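PDB 5K87: 2-methyl-aconitate isomerase from Shewanella oneidensis, which catalyses the cis-trans isomerization of 2-methyl-aconitate in the 2-methylcitrate cycle that breaks down propionate, using base-catalysed proton abstraction coupled with a bond rotation. Local coordinates for residues L79-V89 with F119-R130. The protein carries 1 engineered substitution. Numbering follows the deposited sequence.
Sequences LSHSSKANHDV and FAISNGLIDAAR
Asp88 OD1 has two arginine partners: Arg130 across the contact and Arg140 of strand 135-143, with which it forms a salt bridge. Toward Arg130 the bridge is long and purely electrostatic, with Asp88 OD1 3.5 Å from Arg130 NE, well out of the guanidinium plane; the carboxylate and guanidinium planes are turned 39° apart. A bend at chi3 (52°) turns NE of Arg130 beside the carboxylate, next to CD, which already touches Asp88 OD1, while its NH1 is hydrogen-bonded to Thr138 O. Since the guanidinium groups of Arg130 and Arg140 come close, the carboxylate they share probably eases their mutual repulsion. An asparagine at Asp88 would probably leave the two arginines without the anion that offsets their like charges. At the root of the side chain, Asp88 CB touches Ile126 CD1 at 3.5 Å.

Leu125 fills the middle of the interface with its two methyls parted. Leu125 CD2 sits over the centre of one face of the His81 ring, a CH-pi contact 3.9 Å from the centroid and 12° off the normal. Leu125 CD1 instead reaches inward, 3.7 Å from Leu79 CB and 4.0 Å from Val89 CG2. With CG2 of Val89 anti to the backbone N, that methyl also meets Ala120 CB. Further in, Leu79 CD1 packs tightly on Phe119 CD1 at 3.4 Å. The turn after the helix is held by its own bonds: Leu125 N to Ala120 O, and Asn123 ND2 to Phe119 O at 3.0 Å, the amide nitrogen lying over the Phe119 ring.

Thus the hairpin of antiparallel strands 75-81 and 89-96, with its type II turn at Lys84-His87, packs against the last turn of helix 113-122 and the segment that leads on from it to strand 135-143, within the PrpF fold of the diaminopimelate epimerase clan.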
ATOM      1  N   LEU A  79      14.607   3.780 -17.056  1.00 10.95           N
ATOM      2  CA  LEU A  79      15.203   3.002 -18.133  1.00 11.36           C
ATOM      3  C   LEU A  79      15.566   3.896 -19.305  1.00 11.75           C
ATOM      4  O   LEU A  79      14.876   4.886 -19.573  1.00 12.76           O
ATOM      5  CB  LEU A  79      14.228   1.924 -18.605  1.00 12.37           C
ATOM      6  CG  LEU A  79      13.751   0.978 -17.495  1.00 13.26           C
ATOM      7  CD1 LEU A  79      12.831  -0.115 -18.007  1.00 18.86           C
ATOM      8  CD2 LEU A  79      14.930   0.352 -16.774  1.00 13.64           C
ATOM      9  N   SER A  80      16.625   3.528 -20.017  1.00 12.10           N
ATOM     10  CA  SER A  80      17.096   4.290 -21.164  1.00 13.06           C
ATOM     11  C   SER A  80      17.809   3.353 -22.126  1.00 13.31           C
ATOM     12  O   SER A  80      18.155   2.225 -21.771  1.00 13.75           O
ATOM     13  CB  SER A  80      18.068   5.364 -20.701  1.00 15.11           C
ATOM     14  OG  SER A  80      19.120   4.788 -19.948  1.00 19.11           O
ATOM     15  N   HIS A  81      18.030   3.828 -23.349  1.00 15.67           N
ATOM     16  CA  HIS A  81      18.880   3.118 -24.308  1.00 16.96           C
ATOM     17  C   HIS A  81      20.265   2.942 -23.731  1.00 17.87           C
ATOM     18  O   HIS A  81      20.806   3.846 -23.098  1.00 20.53           O
ATOM     19  CB  HIS A  81      19.037   3.923 -25.599  1.00 20.92           C
ATOM     20  CG  HIS A  81      17.776   4.077 -26.382  0.91 21.50           C
ATOM     21  ND1 HIS A  81      17.212   3.042 -27.102  0.87 22.27           N
ATOM     22  CD2 HIS A  81      16.977   5.150 -26.583  0.95 22.36           C
ATOM     23  CE1 HIS A  81      16.116   3.470 -27.697  1.00 21.31           C
ATOM     24  NE2 HIS A  81      15.950   4.748 -27.402  0.76 21.81           N
ATOM     25  N   SER A  82      20.859   1.781 -23.972  1.00 17.25           N
ATOM     26  CA  SER A  82      22.205   1.523 -23.479  1.00 16.78           C
ATOM     27  C   SER A  82      23.282   1.942 -24.470  1.00 17.03           C
ATOM     28  O   SER A  82      23.101   1.835 -25.684  1.00 19.82           O
ATOM     29  CB  SER A  82      22.382   0.047 -23.153  1.00 16.66           C
ATOM     30  OG  SER A  82      23.624  -0.162 -22.507  1.00 15.94           O
ATOM     31  N   SER A  83      24.406   2.403 -23.938  1.00 17.39           N
ATOM     32  CA  SER A  83      25.613   2.626 -24.736  1.00 19.16           C
ATOM     33  C   SER A  83      26.673   1.565 -24.455  1.00 18.73           C
ATOM     34  O   SER A  83      27.822   1.690 -24.892  1.00 19.50           O
ATOM     35  CB  SER A  83      26.197   4.012 -24.462  1.00 26.43           C
ATOM     36  OG  SER A  83      25.348   5.030 -24.962  1.00 30.63           O
ATOM     37  N   LYS A  84      26.297   0.530 -23.717  1.00 16.23           N
ATOM     38  CA  LYS A  84      27.219  -0.551 -23.400  1.00 16.79           C
ATOM     39  C   LYS A  84      27.183  -1.594 -24.503  1.00 15.34           C
ATOM     40  O   LYS A  84      26.114  -1.949 -24.997  1.00 17.18           O
ATOM     41  CB  LYS A  84      26.839  -1.204 -22.069  1.00 17.94           C
ATOM     42  CG  LYS A  84      26.949  -0.290 -20.854  1.00 21.98           C
ATOM     43  CD  LYS A  84      28.391  -0.144 -20.396  1.00 27.53           C
ATOM     44  CE  LYS A  84      28.981  -1.489 -19.999  1.00 25.69           C
ATOM     45  NZ  LYS A  84      30.376  -1.355 -19.485  1.00 32.88           N
ATOM     46  N   ALA A  85      28.354  -2.081 -24.899  1.00 16.02           N
ATOM     47  CA  ALA A  85      28.414  -3.163 -25.871  1.00 17.24           C
ATOM     48  C   ALA A  85      27.599  -4.358 -25.397  1.00 17.53           C
ATOM     49  O   ALA A  85      27.670  -4.742 -24.231  1.00 17.20           O
ATOM     50  CB  ALA A  85      29.855  -3.574 -26.126  1.00 19.82           C
ATOM     51  N   ASN A  86      26.807  -4.909 -26.310  1.00 17.06           N
ATOM     52  CA  ASN A  86      26.046  -6.131 -26.072  1.00 18.70           C
ATOM     53  C   ASN A  86      24.976  -5.994 -24.991  1.00 17.86           C
ATOM     54  O   ASN A  86      24.610  -6.977 -24.346  1.00 18.37           O
ATOM     55  CB  ASN A  86      26.985  -7.300 -25.763  1.00 25.43           C
ATOM     56  CG  ASN A  86      28.100  -7.428 -26.782  1.00 28.95           C
ATOM     57  OD1 ASN A  86      27.855  -7.453 -27.987  1.00 34.51           O
ATOM     58  ND2 ASN A  86      29.336  -7.477 -26.301  1.00 29.41           N
ATOM     59  N   HIS A  87      24.489  -4.770 -24.790  1.00 15.64           N
ATOM     60  CA  HIS A  87      23.334  -4.543 -23.925  1.00 14.19           C
ATOM     61  C   HIS A  87      22.291  -3.734 -24.656  1.00 16.37           C
ATOM     62  O   HIS A  87      22.613  -2.958 -25.558  1.00 16.90           O
ATOM     63  CB  HIS A  87      23.733  -3.847 -22.626  1.00 14.35           C
ATOM     64  CG  HIS A  87      24.614  -4.680 -21.752  1.00 16.04           C
ATOM     65  ND1 HIS A  87      25.949  -4.883 -22.026  1.00 16.69           N
ATOM     66  CD2 HIS A  87      24.352  -5.381 -20.623  1.00 14.41           C
ATOM     67  CE1 HIS A  87      26.473  -5.668 -21.100  1.00 16.85           C
ATOM     68  NE2 HIS A  87      25.525  -5.984 -20.236  1.00 15.24           N
ATOM     69  N   ASP A  88      21.038  -3.928 -24.271  1.00 13.20           N
ATOM     70  CA  ASP A  88      19.931  -3.232 -24.910  1.00 15.24           C
ATOM     71  C   ASP A  88      19.430  -2.019 -24.133  1.00 15.20           C
ATOM     72  O   ASP A  88      19.092  -0.982 -24.712  1.00 18.86           O
ATOM     73  CB  ASP A  88      18.777  -4.201 -25.113  1.00 16.89           C
ATOM     74  CG  ASP A  88      19.164  -5.380 -25.960  1.00 18.39           C
ATOM     75  OD1 ASP A  88      19.511  -5.156 -27.139  1.00 21.82           O
ATOM     76  OD2 ASP A  88      19.133  -6.531 -25.474  1.00 17.82           O
ATOM     77  N   VAL A  89      19.373  -2.138 -22.819  1.00 13.92           N
ATOM     78  CA  VAL A  89      18.713  -1.120 -22.026  1.00 13.17           C
ATOM     79  C   VAL A  89      19.500  -0.913 -20.740  1.00 12.48           C
ATOM     80  O   VAL A  89      20.033  -1.876 -20.180  1.00 14.19           O
ATOM     81  CB  VAL A  89      17.233  -1.527 -21.735  1.00 14.69           C
ATOM     82  CG1 VAL A  89      17.163  -2.840 -20.970  1.00 14.36           C
ATOM     83  CG2 VAL A  89      16.479  -0.416 -21.000  1.00 15.56           C
ATOM     84  N   PHE A 119       9.022  -3.597 -19.971  1.00 12.37           N
ATOM     85  CA  PHE A 119       8.889  -2.163 -20.189  1.00 12.34           C
ATOM     86  C   PHE A 119       9.756  -1.726 -21.366  1.00 12.78           C
ATOM     87  O   PHE A 119       9.324  -0.944 -22.217  1.00 14.07           O
ATOM     88  CB  PHE A 119       9.261  -1.377 -18.928  1.00 12.53           C
ATOM     89  CG  PHE A 119       9.116   0.123 -19.079  1.00 13.85           C
ATOM     90  CD1 PHE A 119      10.095   0.875 -19.726  1.00 17.59           C
ATOM     91  CD2 PHE A 119       8.007   0.778 -18.588  1.00 13.93           C
ATOM     92  CE1 PHE A 119       9.962   2.259 -19.865  1.00 15.61           C
ATOM     93  CE2 PHE A 119       7.875   2.160 -18.719  1.00 13.98           C
ATOM     94  CZ  PHE A 119       8.853   2.892 -19.343  1.00 14.86           C
ATOM     95  N   ALA A 120      10.978  -2.227 -21.414  1.00 12.99           N
ATOM     96  CA  ALA A 120      11.899  -1.841 -22.469  1.00 12.93           C
ATOM     97  C   ALA A 120      11.352  -2.212 -23.843  1.00 13.78           C
ATOM     98  O   ALA A 120      11.399  -1.406 -24.772  1.00 14.76           O
ATOM     99  CB  ALA A 120      13.250  -2.476 -22.241  1.00 14.80           C
ATOM    100  N   ILE A 121      10.836  -3.428 -23.971  1.00 13.34           N
ATOM    101  CA  ILE A 121      10.234  -3.879 -25.221  1.00 13.58           C
ATOM    102  C   ILE A 121       9.040  -3.001 -25.597  1.00 13.75           C
ATOM    103  O   ILE A 121       8.919  -2.544 -26.737  1.00 14.94           O
ATOM    104  CB  ILE A 121       9.790  -5.337 -25.118  1.00 12.92           C
ATOM    105  CG1 ILE A 121      11.013  -6.251 -25.000  1.00 13.72           C
ATOM    106  CG2 ILE A 121       8.918  -5.721 -26.328  1.00 14.84           C
ATOM    107  CD1 ILE A 121      10.696  -7.610 -24.448  1.00 16.16           C
ATOM    108  N   SER A 122       8.167  -2.755 -24.632  1.00 13.28           N
ATOM    109  CA  SER A 122       6.934  -2.027 -24.883  1.00 14.08           C
ATOM    110  C   SER A 122       7.131  -0.549 -25.161  1.00 13.59           C
ATOM    111  O   SER A 122       6.220   0.102 -25.670  1.00 17.03           O
ATOM    112  CB  SER A 122       5.985  -2.206 -23.706  1.00 13.99           C
ATOM    113  OG  SER A 122       5.637  -3.572 -23.574  1.00 13.51           O
ATOM    114  N   ASN A 123       8.296  -0.012 -24.821  1.00 13.09           N
ATOM    115  CA  ASN A 123       8.505   1.434 -24.881  1.00 15.32           C
ATOM    116  C   ASN A 123       9.657   1.874 -25.762  1.00 16.03           C
ATOM    117  O   ASN A 123      10.224   2.943 -25.570  1.00 17.57           O
ATOM    118  CB  ASN A 123       8.621   2.011 -23.472  1.00 16.32           C
ATOM    119  CG  ASN A 123       7.296   1.995 -22.749  1.00 18.73           C
ATOM    120  OD1 ASN A 123       6.465   2.882 -22.951  1.00 22.11           O
ATOM    121  ND2 ASN A 123       7.064   0.968 -21.943  1.00 14.77           N
ATOM    122  N   GLY A 124       9.994   1.040 -26.738  1.00 15.80           N
ATOM    123  CA  GLY A 124      10.911   1.461 -27.782  1.00 17.64           C
ATOM    124  C   GLY A 124      12.373   1.528 -27.385  1.00 16.67           C
ATOM    125  O   GLY A 124      13.152   2.238 -28.022  1.00 17.65           O
ATOM    126  N   LEU A 125      12.766   0.789 -26.350  1.00 16.04           N
ATOM    127  CA  LEU A 125      14.147   0.840 -25.884  1.00 15.95           C
ATOM    128  C   LEU A 125      14.978  -0.324 -26.405  1.00 18.49           C
ATOM    129  O   LEU A 125      16.171  -0.397 -26.142  1.00 19.19           O
ATOM    130  CB  LEU A 125      14.202   0.906 -24.352  1.00 15.58           C
ATOM    131  CG  LEU A 125      13.510   2.129 -23.758  1.00 15.13           C
ATOM    132  CD1 LEU A 125      13.638   2.114 -22.240  1.00 16.98           C
ATOM    133  CD2 LEU A 125      14.105   3.401 -24.337  1.00 18.05           C
ATOM    134  N   ILE A 126      14.344  -1.225 -27.150  1.00 17.77           N
ATOM    135  CA  ILE A 126      15.023  -2.403 -27.679  1.00 18.42           C
ATOM    136  C   ILE A 126      15.055  -2.368 -29.206  1.00 18.60           C
ATOM    137  O   ILE A 126      14.007  -2.207 -29.831  1.00 19.04           O
ATOM    138  CB  ILE A 126      14.314  -3.713 -27.250  1.00 20.93           C
ATOM    139  CG1 ILE A 126      14.069  -3.744 -25.736  1.00 20.70           C
ATOM    140  CG2 ILE A 126      15.110  -4.930 -27.730  1.00 22.96           C
ATOM    141  CD1 ILE A 126      15.323  -3.801 -24.903  1.00 21.92           C
ATOM    142  N   ASP A 127      16.249  -2.524 -29.781  1.00 16.84           N
ATOM    143  CA  ASP A 127      16.446  -2.626 -31.234  1.00 18.44           C
ATOM    144  C   ASP A 127      15.383  -3.543 -31.818  1.00 18.42           C
ATOM    145  O   ASP A 127      15.292  -4.707 -31.439  1.00 19.47           O
ATOM    146  CB  ASP A 127      17.841  -3.198 -31.513  1.00 21.56           C
ATOM    147  CG  ASP A 127      18.198  -3.237 -32.996  1.00 29.22           C
ATOM    148  OD1 ASP A 127      17.317  -3.031 -33.855  1.00 23.56           O
ATOM    149  OD2 ASP A 127      19.383  -3.495 -33.302  1.00 33.24           O
ATOM    150  N   ALA A 128      14.580  -3.015 -32.738  1.00 19.43           N
ATOM    151  CA  ALA A 128      13.487  -3.776 -33.342  1.00 21.07           C
ATOM    152  C   ALA A 128      13.938  -5.097 -33.957  1.00 19.79           C
ATOM    153  O   ALA A 128      13.178  -6.062 -33.981  1.00 21.34           O
ATOM    154  CB  ALA A 128      12.757  -2.928 -34.383  1.00 24.65           C
ATOM    155  N   ALA A 129      15.175  -5.146 -34.435  1.00 19.69           N
ATOM    156  CA  ALA A 129      15.709  -6.375 -35.015  1.00 22.54           C
ATOM    157  C   ALA A 129      15.754  -7.526 -34.005  1.00 24.01           C
ATOM    158  O   ALA A 129      15.763  -8.698 -34.389  1.00 25.87           O
ATOM    159  CB  ALA A 129      17.086  -6.131 -35.615  1.00 25.42           C
ATOM    160  N   ARG A 130      15.766  -7.191 -32.715  1.00 20.39           N
ATOM    161  CA  ARG A 130      15.864  -8.199 -31.658  1.00 22.36           C
ATOM    162  C   ARG A 130      14.513  -8.640 -31.100  1.00 21.24           C
ATOM    163  O   ARG A 130      14.447  -9.505 -30.227  1.00 23.74           O
ATOM    164  CB  ARG A 130      16.723  -7.684 -30.505  1.00 21.44           C
ATOM    165  CG  ARG A 130      18.177  -7.442 -30.867  1.00 27.56           C
ATOM    166  CD  ARG A 130      19.004  -7.194 -29.613  1.00 27.55           C
ATOM    167  NE  ARG A 130      18.813  -8.247 -28.617  1.00 31.33           N
ATOM    168  CZ  ARG A 130      19.604  -9.307 -28.486  1.00 29.30           C
ATOM    169  NH1 ARG A 130      19.353 -10.221 -27.555  1.00 22.78           N
ATOM    170  NH2 ARG A 130      20.653  -9.452 -29.286  1.00 24.59           N
TER